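Local coordinates for sepf-like protein (Archaeoglobus fulgidus, PDB 3ZIE) that probably takes part in cell division as an archaeal relative of SepF, which tethers the Z ring to the membrane, at residues R4-T9 and N25-D30; R19-G24 and M69-I74; D58-G63 and V76-I81. The protein carries 1 engineered substitution. All coordinates share one frame; numbering follows the deposited sequence.

Contact 1: R4-T9 and N25-D30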
loop_
_atom_site.group_PDB
_atom_site.type_symbol
_atom_site.label_atom_id
_atom_site.label_comp_id
_atom_site.label_asym_id
_atom_site.label_seq_id
_atom_site.Cartn_x
_atom_site.Cartn_y
_atom_site.Cartn_z
ATOM N N ARG B 4 -6.196 2.693 -4.819
ATOM C CA ARG B 4 -6.047 2.149 -6.176
ATOM C C ARG B 4 -4.576 1.876 -6.525
ATOM O O ARG B 4 -3.705 2.621 -6.060
ATOM C CB ARG B 4 -6.684 3.100 -7.177
ATOM C CG ARG B 4 -6.992 2.474 -8.581
ATOM C CD ARG B 4 -8.102 3.273 -9.284
ATOM N NE ARG B 4 -8.190 2.823 -10.654
ATOM C CZ ARG B 4 -8.501 3.624 -11.646
ATOM N NH1 ARG B 4 -8.744 4.923 -11.402
ATOM N NH2 ARG B 4 -8.532 3.116 -12.888
ATOM N N VAL B 5 -4.313 0.840 -7.330
ATOM C CA VAL B 5 -2.960 0.437 -7.696
ATOM C C VAL B 5 -2.652 0.968 -9.108
ATOM O O VAL B 5 -3.516 0.848 -9.999
ATOM C CB VAL B 5 -2.751 -1.083 -7.564
ATOM C CG1 VAL B 5 -1.419 -1.511 -8.177
ATOM C CG2 VAL B 5 -2.818 -1.534 -6.071
ATOM N N ALA B 6 -1.495 1.637 -9.307
ATOM C CA ALA B 6 -1.108 2.100 -10.683
ATOM C C ALA B 6 0.081 1.285 -11.190
ATOM O O ALA B 6 0.975 1.002 -10.428
ATOM C CB ALA B 6 -0.734 3.596 -10.691
ATOM N N GLU B 7 0.053 0.879 -12.467
ATOM C CA GLU B 7 1.180 0.196 -13.117
ATOM C C GLU B 7 1.839 1.263 -13.963
ATOM O O GLU B 7 1.273 1.671 -14.997
ATOM C CB GLU B 7 0.655 -0.939 -14.001
ATOM C CG GLU B 7 0.101 -2.111 -13.183
ATOM C CD GLU B 7 1.091 -2.770 -12.179
ATOM O OE1 GLU B 7 2.329 -2.755 -12.358
ATOM O OE2 GLU B 7 0.637 -3.360 -11.175
ATOM N N VAL B 8 2.926 1.837 -13.448
ATOM C CA VAL B 8 3.496 3.046 -14.074
ATOM C C VAL B 8 4.490 2.579 -15.142
ATOM O O VAL B 8 5.534 1.991 -14.794
ATOM C CB VAL B 8 4.225 3.981 -13.042
ATOM C CG1 VAL B 8 4.841 5.217 -13.787
ATOM C CG2 VAL B 8 3.241 4.437 -11.965
ATOM N N THR B 9 4.156 2.828 -16.403
ATOM C CA THR B 9 5.043 2.420 -17.519
ATOM C C THR B 9 5.645 3.597 -18.310
ATOM O O THR B 9 6.339 3.385 -19.322
ATOM C CB THR B 9 4.276 1.525 -18.514
ATOM O OG1 THR B 9 3.018 2.144 -18.814
ATOM C CG2 THR B 9 4.042 0.156 -17.877
ATOM N N ASN B 25 -8.415 9.934 -2.608
ATOM C CA ASN B 25 -8.041 8.502 -2.609
ATOM C C ASN B 25 -6.527 8.271 -2.480
ATOM O O ASN B 25 -5.741 9.217 -2.658
ATOM C CB ASN B 25 -8.646 7.808 -3.833
ATOM C CG ASN B 25 -10.166 7.905 -3.843
ATOM O OD1 ASN B 25 -10.805 8.219 -4.890
ATOM N ND2 ASN B 25 -10.768 7.661 -2.692
ATOM N N ILE B 26 -6.140 7.014 -2.186
ATOM C CA ILE B 26 -4.736 6.611 -1.959
ATOM C C ILE B 26 -4.307 5.850 -3.217
ATOM O O ILE B 26 -5.092 5.038 -3.762
ATOM C CB ILE B 26 -4.597 5.745 -0.709
ATOM C CG1 ILE B 26 -4.940 6.601 0.547
ATOM C CG2 ILE B 26 -3.141 5.033 -0.575
ATOM C CD1 ILE B 26 -5.267 5.798 1.765
ATOM N N VAL B 27 -3.097 6.131 -3.702
ATOM C CA VAL B 27 -2.559 5.391 -4.839
ATOM C C VAL B 27 -1.270 4.699 -4.444
ATOM O O VAL B 27 -0.378 5.337 -3.839
ATOM C CB VAL B 27 -2.245 6.312 -6.034
ATOM C CG1 VAL B 27 -1.596 5.506 -7.183
ATOM C CG2 VAL B 27 -3.504 7.033 -6.505
ATOM N N VAL B 28 -1.184 3.406 -4.756
ATOM C CA VAL B 28 0.057 2.665 -4.608
ATOM C C VAL B 28 0.543 2.453 -6.049
ATOM O O VAL B 28 -0.123 1.829 -6.883
ATOM C CB VAL B 28 -0.127 1.345 -3.841
ATOM C CG1 VAL B 28 1.269 0.570 -3.695
ATOM C CG2 VAL B 28 -0.652 1.630 -2.426
ATOM N N ALA B 29 1.682 3.049 -6.380
ATOM C CA ALA B 29 2.185 3.009 -7.772
ATOM C C ALA B 29 3.334 2.022 -7.935
ATOM O O ALA B 29 4.330 2.049 -7.161
ATOM C CB ALA B 29 2.604 4.427 -8.193
ATOM N N ASP B 30 3.207 1.134 -8.938
ATOM C CA ASP B 30 4.262 0.196 -9.252
ATOM C C ASP B 30 5.165 0.885 -10.245
ATOM O O ASP B 30 4.692 1.256 -11.316
ATOM C CB ASP B 30 3.676 -1.075 -9.888
ATOM C CG ASP B 30 4.728 -2.160 -10.104
ATOM O OD1 ASP B 30 5.917 -1.935 -9.847
ATOM O OD2 ASP B 30 4.368 -3.299 -10.499
HETATM O O HOH W 1 5.916 -0.450 -13.338
#

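Contact 2: R19-G24 and M69-I74. Engineered in segment 69-74: Met-69 (natural residue Ile).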
loop_
_atom_site.group_PDB
_atom_site.type_symbol
_atom_site.label_atom_id
_atom_site.label_comp_id
_atom_site.label_asym_id
_atom_site.label_seq_id
_atom_site.Cartn_x
_atom_site.Cartn_y
_atom_site.Cartn_z
ATOM N N ARG B 19 -5.542 12.709 -10.435
ATOM C CA ARG B 19 -6.985 12.775 -10.280
ATOM C C ARG B 19 -7.466 11.994 -9.045
ATOM O O ARG B 19 -8.314 12.488 -8.278
ATOM C CB ARG B 19 -7.720 12.262 -11.538
ATOM C CG ARG B 19 -8.506 13.321 -12.300
ATOM C CD ARG B 19 -9.043 12.767 -13.675
ATOM N NE ARG B 19 -8.195 13.311 -14.739
ATOM C CZ ARG B 19 -7.451 12.621 -15.614
ATOM N NH1 ARG B 19 -7.467 11.285 -15.682
ATOM N NH2 ARG B 19 -6.724 13.319 -16.473
ATOM N N GLU B 20 -6.928 10.800 -8.846
ATOM C CA GLU B 20 -7.294 9.972 -7.654
ATOM C C GLU B 20 -6.906 10.620 -6.307
ATOM O O GLU B 20 -7.709 10.676 -5.375
ATOM C CB GLU B 20 -6.688 8.552 -7.804
ATOM C CG GLU B 20 -7.355 7.764 -8.921
ATOM C CD GLU B 20 -8.770 7.274 -8.513
ATOM O OE1 GLU B 20 -9.365 7.837 -7.575
ATOM O OE2 GLU B 20 -9.288 6.320 -9.132
ATOM N N ILE B 21 -5.701 11.165 -6.234
ATOM C CA ILE B 21 -5.219 11.902 -5.052
ATOM C C ILE B 21 -6.091 13.144 -4.760
ATOM O O ILE B 21 -6.513 13.361 -3.593
ATOM C CB ILE B 21 -3.676 12.278 -5.214
ATOM C CG1 ILE B 21 -2.815 10.997 -5.217
ATOM C CG2 ILE B 21 -3.221 13.239 -4.078
ATOM C CD1 ILE B 21 -2.757 10.244 -3.818
ATOM N N TYR B 22 -6.384 13.925 -5.812
ATOM C CA TYR B 22 -7.282 15.068 -5.708
ATOM C C TYR B 22 -8.677 14.630 -5.286
ATOM O O TYR B 22 -9.388 15.393 -4.654
ATOM C CB TYR B 22 -7.322 15.894 -7.034
ATOM C CG TYR B 22 -6.069 16.768 -7.230
ATOM C CD1 TYR B 22 -5.733 17.720 -6.304
ATOM C CD2 TYR B 22 -5.225 16.622 -8.337
ATOM C CE1 TYR B 22 -4.569 18.517 -6.437
ATOM C CE2 TYR B 22 -4.049 17.439 -8.480
ATOM C CZ TYR B 22 -3.746 18.360 -7.505
ATOM O OH TYR B 22 -2.645 19.203 -7.590
ATOM N N ASP B 23 -9.064 13.402 -5.604
ATOM C CA ASP B 23 -10.369 12.870 -5.194
ATOM C C ASP B 23 -10.364 12.381 -3.722
ATOM O O ASP B 23 -11.369 11.876 -3.227
ATOM C CB ASP B 23 -10.818 11.707 -6.103
ATOM C CG ASP B 23 -11.302 12.144 -7.459
ATOM O OD1 ASP B 23 -11.686 13.296 -7.674
ATOM O OD2 ASP B 23 -11.260 11.290 -8.345
ATOM N N GLY B 24 -9.206 12.481 -3.055
ATOM C CA GLY B 24 -9.090 12.073 -1.665
ATOM C C GLY B 24 -8.773 10.587 -1.503
ATOM O O GLY B 24 -8.910 10.034 -0.389
HETATM N N MSE B 69 1.355 6.804 -2.200
HETATM C CA MSE B 69 0.997 8.219 -2.220
HETATM C C MSE B 69 -0.302 8.446 -1.510
HETATM O O MSE B 69 -1.303 7.766 -1.809
HETATM C CB MSE B 69 0.864 8.644 -3.690
HETATM C CG MSE B 69 2.251 8.497 -4.400
HETATM SE SE MSE B 69 1.785 9.323 -6.022
HETATM C CE MSE B 69 1.900 11.160 -4.903
ATOM N N THR B 70 -0.330 9.410 -0.583
ATOM C CA THR B 70 -1.579 9.645 0.174
ATOM C C THR B 70 -2.129 11.050 -0.089
ATOM O O THR B 70 -1.330 11.968 -0.415
ATOM C CB THR B 70 -1.370 9.503 1.673
ATOM O OG1 THR B 70 -0.336 10.386 2.097
ATOM C CG2 THR B 70 -0.961 8.060 2.039
ATOM N N PRO B 71 -3.457 11.233 0.080
ATOM C CA PRO B 71 -4.042 12.533 -0.113
ATOM C C PRO B 71 -3.991 13.368 1.170
ATOM O O PRO B 71 -3.480 12.902 2.207
ATOM C CB PRO B 71 -5.512 12.188 -0.430
ATOM C CG PRO B 71 -5.766 10.998 0.536
ATOM C CD PRO B 71 -4.505 10.193 0.318
ATOM N N THR B 72 -4.548 14.580 1.115
ATOM C CA THR B 72 -4.420 15.528 2.244
ATOM C C THR B 72 -4.857 14.834 3.535
ATOM O O THR B 72 -5.920 14.166 3.558
ATOM C CB THR B 72 -5.344 16.739 2.007
ATOM O OG1 THR B 72 -5.124 17.241 0.685
ATOM C CG2 THR B 72 -5.107 17.898 3.060
ATOM N N GLY B 73 -4.043 14.968 4.584
ATOM C CA GLY B 73 -4.451 14.544 5.949
ATOM C C GLY B 73 -4.324 13.037 6.180
ATOM O O GLY B 73 -4.811 12.526 7.205
ATOM N N ILE B 74 -3.758 12.309 5.219
ATOM C CA ILE B 74 -3.435 10.872 5.443
ATOM C C ILE B 74 -1.922 10.801 5.344
ATOM O O ILE B 74 -1.327 11.370 4.425
ATOM C CB ILE B 74 -4.187 9.877 4.485
ATOM C CG1 ILE B 74 -5.732 10.016 4.651
ATOM C CG2 ILE B 74 -3.673 8.406 4.700
ATOM C CD1 ILE B 74 -6.646 9.216 3.638
HETATM O O HOH W 2 -5.813 15.136 -1.730
#

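Contact 3: D58-G63 and V76-I81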
loop_
_atom_site.group_PDB
_atom_site.type_symbol
_atom_site.label_atom_id
_atom_site.label_comp_id
_atom_site.label_asym_id
_atom_site.label_seq_id
_atom_site.Cartn_x
_atom_site.Cartn_y
_atom_site.Cartn_z
ATOM N N ASP B 58 1.487 12.688 1.445
ATOM C CA ASP B 58 2.745 12.050 1.718
ATOM C C ASP B 58 3.133 11.173 0.506
ATOM O O ASP B 58 2.271 10.798 -0.311
ATOM C CB ASP B 58 2.578 11.195 2.960
ATOM C CG ASP B 58 3.862 10.994 3.709
ATOM O OD1 ASP B 58 4.949 11.385 3.192
ATOM O OD2 ASP B 58 3.781 10.422 4.847
ATOM N N ILE B 59 4.416 10.859 0.371
ATOM C CA ILE B 59 4.827 9.901 -0.662
ATOM C C ILE B 59 6.004 9.144 -0.097
ATOM O O ILE B 59 6.966 9.789 0.332
ATOM C CB ILE B 59 5.195 10.605 -1.987
ATOM C CG1 ILE B 59 5.714 9.629 -3.035
ATOM C CG2 ILE B 59 6.282 11.745 -1.773
ATOM C CD1 ILE B 59 5.814 10.278 -4.415
ATOM N N VAL B 60 5.930 7.814 -0.055
ATOM C CA VAL B 60 6.941 7.013 0.638
ATOM C C VAL B 60 7.277 5.793 -0.261
ATOM O O VAL B 60 6.368 5.152 -0.769
ATOM C CB VAL B 60 6.341 6.568 1.995
ATOM C CG1 VAL B 60 7.256 5.657 2.735
ATOM C CG2 VAL B 60 6.082 7.829 2.910
ATOM N N GLY B 61 8.549 5.451 -0.427
ATOM C CA GLY B 61 8.912 4.232 -1.147
ATOM C C GLY B 61 8.471 3.005 -0.355
ATOM O O GLY B 61 8.461 3.038 0.881
ATOM N N LEU B 62 8.113 1.929 -1.057
ATOM C CA LEU B 62 7.700 0.650 -0.430
ATOM C C LEU B 62 8.539 -0.400 -1.159
ATOM O O LEU B 62 8.312 -0.680 -2.338
ATOM C CB LEU B 62 6.191 0.381 -0.614
ATOM C CG LEU B 62 5.685 -1.014 -0.219
ATOM C CD1 LEU B 62 5.651 -1.163 1.294
ATOM C CD2 LEU B 62 4.346 -1.302 -0.837
ATOM N N GLY B 63 9.535 -0.936 -0.480
ATOM C CA GLY B 63 10.561 -1.744 -1.158
ATOM C C GLY B 63 11.216 -0.990 -2.318
ATOM O O GLY B 63 11.333 0.244 -2.328
ATOM N N VAL B 76 1.837 8.456 6.094
ATOM C CA VAL B 76 2.413 7.131 6.269
ATOM C C VAL B 76 3.154 7.125 7.584
ATOM O O VAL B 76 4.020 7.970 7.813
ATOM C CB VAL B 76 3.367 6.785 5.125
ATOM C CG1 VAL B 76 3.978 5.370 5.322
ATOM C CG2 VAL B 76 2.637 6.855 3.782
ATOM N N ASP B 77 2.806 6.219 8.487
ATOM C CA ASP B 77 3.614 6.020 9.705
ATOM C C ASP B 77 4.856 5.218 9.284
ATOM O O ASP B 77 4.752 4.046 8.888
ATOM C CB ASP B 77 2.786 5.306 10.759
ATOM C CG ASP B 77 3.572 4.942 12.001
ATOM O OD1 ASP B 77 4.745 5.388 12.127
ATOM O OD2 ASP B 77 3.006 4.175 12.838
ATOM N N ARG B 78 6.026 5.864 9.330
ATOM C CA ARG B 78 7.304 5.234 8.887
ATOM C C ARG B 78 7.927 4.242 9.872
ATOM O O ARG B 78 8.891 3.573 9.542
ATOM C CB ARG B 78 8.341 6.281 8.633
ATOM C CG ARG B 78 8.064 7.181 7.396
ATOM C CD ARG B 78 9.165 8.232 7.429
ATOM N NE ARG B 78 9.302 9.048 6.227
ATOM C CZ ARG B 78 9.203 8.605 4.991
ATOM N NH1 ARG B 78 8.972 7.332 4.792
ATOM N NH2 ARG B 78 9.357 9.442 3.968
ATOM N N ASN B 79 7.365 4.130 11.067
ATOM C CA ASN B 79 7.814 3.079 11.989
ATOM C C ASN B 79 7.093 1.757 11.638
ATOM O O ASN B 79 5.901 1.671 11.844
ATOM C CB ASN B 79 7.414 3.482 13.410
ATOM C CG ASN B 79 7.787 2.419 14.452
ATOM O OD1 ASN B 79 8.884 1.875 14.444
ATOM N ND2 ASN B 79 6.841 2.110 15.333
ATOM N N LYS B 80 7.792 0.737 11.137
ATOM C CA LYS B 80 7.099 -0.491 10.712
ATOM C C LYS B 80 6.556 -1.288 11.882
ATOM O O LYS B 80 7.008 -1.116 13.019
ATOM C CB LYS B 80 8.036 -1.340 9.853
ATOM C CG LYS B 80 8.274 -0.611 8.528
ATOM C CD LYS B 80 9.309 -1.233 7.680
ATOM C CE LYS B 80 9.728 -0.159 6.664
ATOM N NZ LYS B 80 10.186 -0.932 5.564
ATOM N N ILE B 81 5.612 -2.169 11.599
ATOM C CA ILE B 81 5.230 -3.219 12.557
ATOM C C ILE B 81 6.227 -4.337 12.400
ATOM O O ILE B 81 6.467 -4.809 11.277
ATOM C CB ILE B 81 3.809 -3.776 12.252
ATOM C CG1 ILE B 81 2.755 -2.658 12.395
ATOM C CG2 ILE B 81 3.505 -5.009 13.177
ATOM C CD1 ILE B 81 1.303 -3.063 11.796
#

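Contact 1: R4-T9 and N25-D30
Ala-6 and Ala-29 sit abreast on two parallel strands, and their smallness makes a shallow dip, with CB atoms 4.3 Å apart, that larger neighbours border. Val-27 CG1 comes within 4.1 Å of Ala-6 CB; lying anti to its own backbone N (chi1 176°), this methyl comes up beside the Arg-4 carbonyl oxygen. At the far end Val-8 CG2 settles 3.8 Å from Ala-29 CB. Ile-17 of helix 14-22 touches both Ala-6 and Val-8, as expected of a beta-alpha-beta crossover, whose helix packs on the strands it connects. Five alternating backbone bonds join the strands, the straightest running from Asp-30 N to Ala-6 O (2.7 Å, 176°). Where the ladder ends, one water donates to both Val-8 O and Asp-30 O.

The other face carries Val-5, Val-28 and the acidic pair. Glu-7 folds at chi2 (-58°), which lays its OE1 3.3 Å from Asp-30 CB and 2.8 Å from Asp-30 OD2. Glu-7 also packs on Lys-80 of the second subunit; an alanine here would probably leave Asp-30 OD2 without the close carboxylate and take from that lysine a side chain it packs on. Asp-30 OD1 accepts from the backbone N of Ala-32. Since OE1 and OD2 are both acceptors of like charge, their closeness is probably unfavourable and would tend to make at least one acid less readily ionised.

Contact 2: R19-G24 and M69-I74
Chi1 and chi2 of Ile-21 (-66° and -69°) place CG1 anti to the carbonyl carbon and bend CD1 onto the backbone of residues 69 and 70, while CG2 lies on the side of Pro-71. The Schellman motif closing helix 14-22 here faces the part of the chain that leads from strand 66-70 into a type II beta turn from Pro-71 to Ile-74. Ile-21 CD1 rests 3.5 Å from Met-69 O and 4.0 Å from Met-69 CB; residue 69 is an engineered selenomethionine replacing isoleucine, and its side chain continues to Leu-48 of helix 38-55. The proline ring faces the helix end, its CB 3.5 Å from Ile-21 O and its CG 3.4 Å from Gly-24 O. Gly-24 has positive phi, where a CB would jam against the carbonyl before it. Three neighbours thus surround Ile-21 O: the Gly-24 N-H of the Schellman motif, the proline CB, and a water that donates to it at 2.7 Å and accepts from Thr-72 N. Just before the proline, Thr-70 turns its CB away from the helix, and its OG1, which also has Asp-58 N as a partner, donates to Ile-74 O at 2.7 Å, approaching from above the carbonyl plane, 49° out of it.

Contact 3: D58-G63 and V76-I81
Val-60 and Val-76 reach toward each other tip to tip, with Arg-78 coming against Val-60 from the opposite direction. Traced outward, Val-60 begins at CB, which has Arg-78 NH1 at 3.9 Å and Val-76 CG2 slightly farther. Its CG1, anti to the backbone N (chi1 176°), meets the edge of the Arg-78 guanidinium near its plane, with NH1 only 3.2 Å away. The CG2 branch fits between the two partners, 3.7 Å from Val-76 CB and 3.5 Å from Arg-78 NH1. Arg-78 can span this distance because its chain is extended from CG to NE.

These residues join one of the sheet's two outermost strands in this chain, 58-62, to the C-terminal arm. The arm does not pair with that strand: the two axes stay 8.5 Å apart. Instead Val-76, Asp-77 and Ile-81 form a parallel ladder with a strand of the second subunit, carrying the sheet across the dimer. Between strands 75-78 and 80-81 the chain turns a corner, where Asp-77 OD1 accepts from Asn-79 N in an Asx turn.

A single hydrogen bond ties the arm back to strand 58-62. Val-76 N donates to Asp-58 OD2 at 3.0 Å, nearly straight (170°), on the anti side and 19° out of the carboxylate plane. The other oxygen, OD1, takes a weak bond from Ile-59 N and lies 4.9 Å from Arg-78 NH2, where the opposite charges probably still attract.

In the fold
Contacts 1, 2 and 3 all reach one mixed sheet, ordered 2-7, 26-30, 66-70, 58-62. Contact 1 joins its first two strands; contact 2, centred about 12 Å away, packs the end of helix 14-22 against strand 66-70; contact 3 lies at the far edge, about 15 Å from contact 1 and 16 Å from contact 2, centre to centre. Along the chain the segments of contact 2 alternate with those of both others, while contact 1 closes before contact 3 opens. Contact 2 touches both, and contacts 1 and 3 do not meet. Each contact also reaches the second subunit, so the fold's two outer strands and its arm are involved in dimerisation.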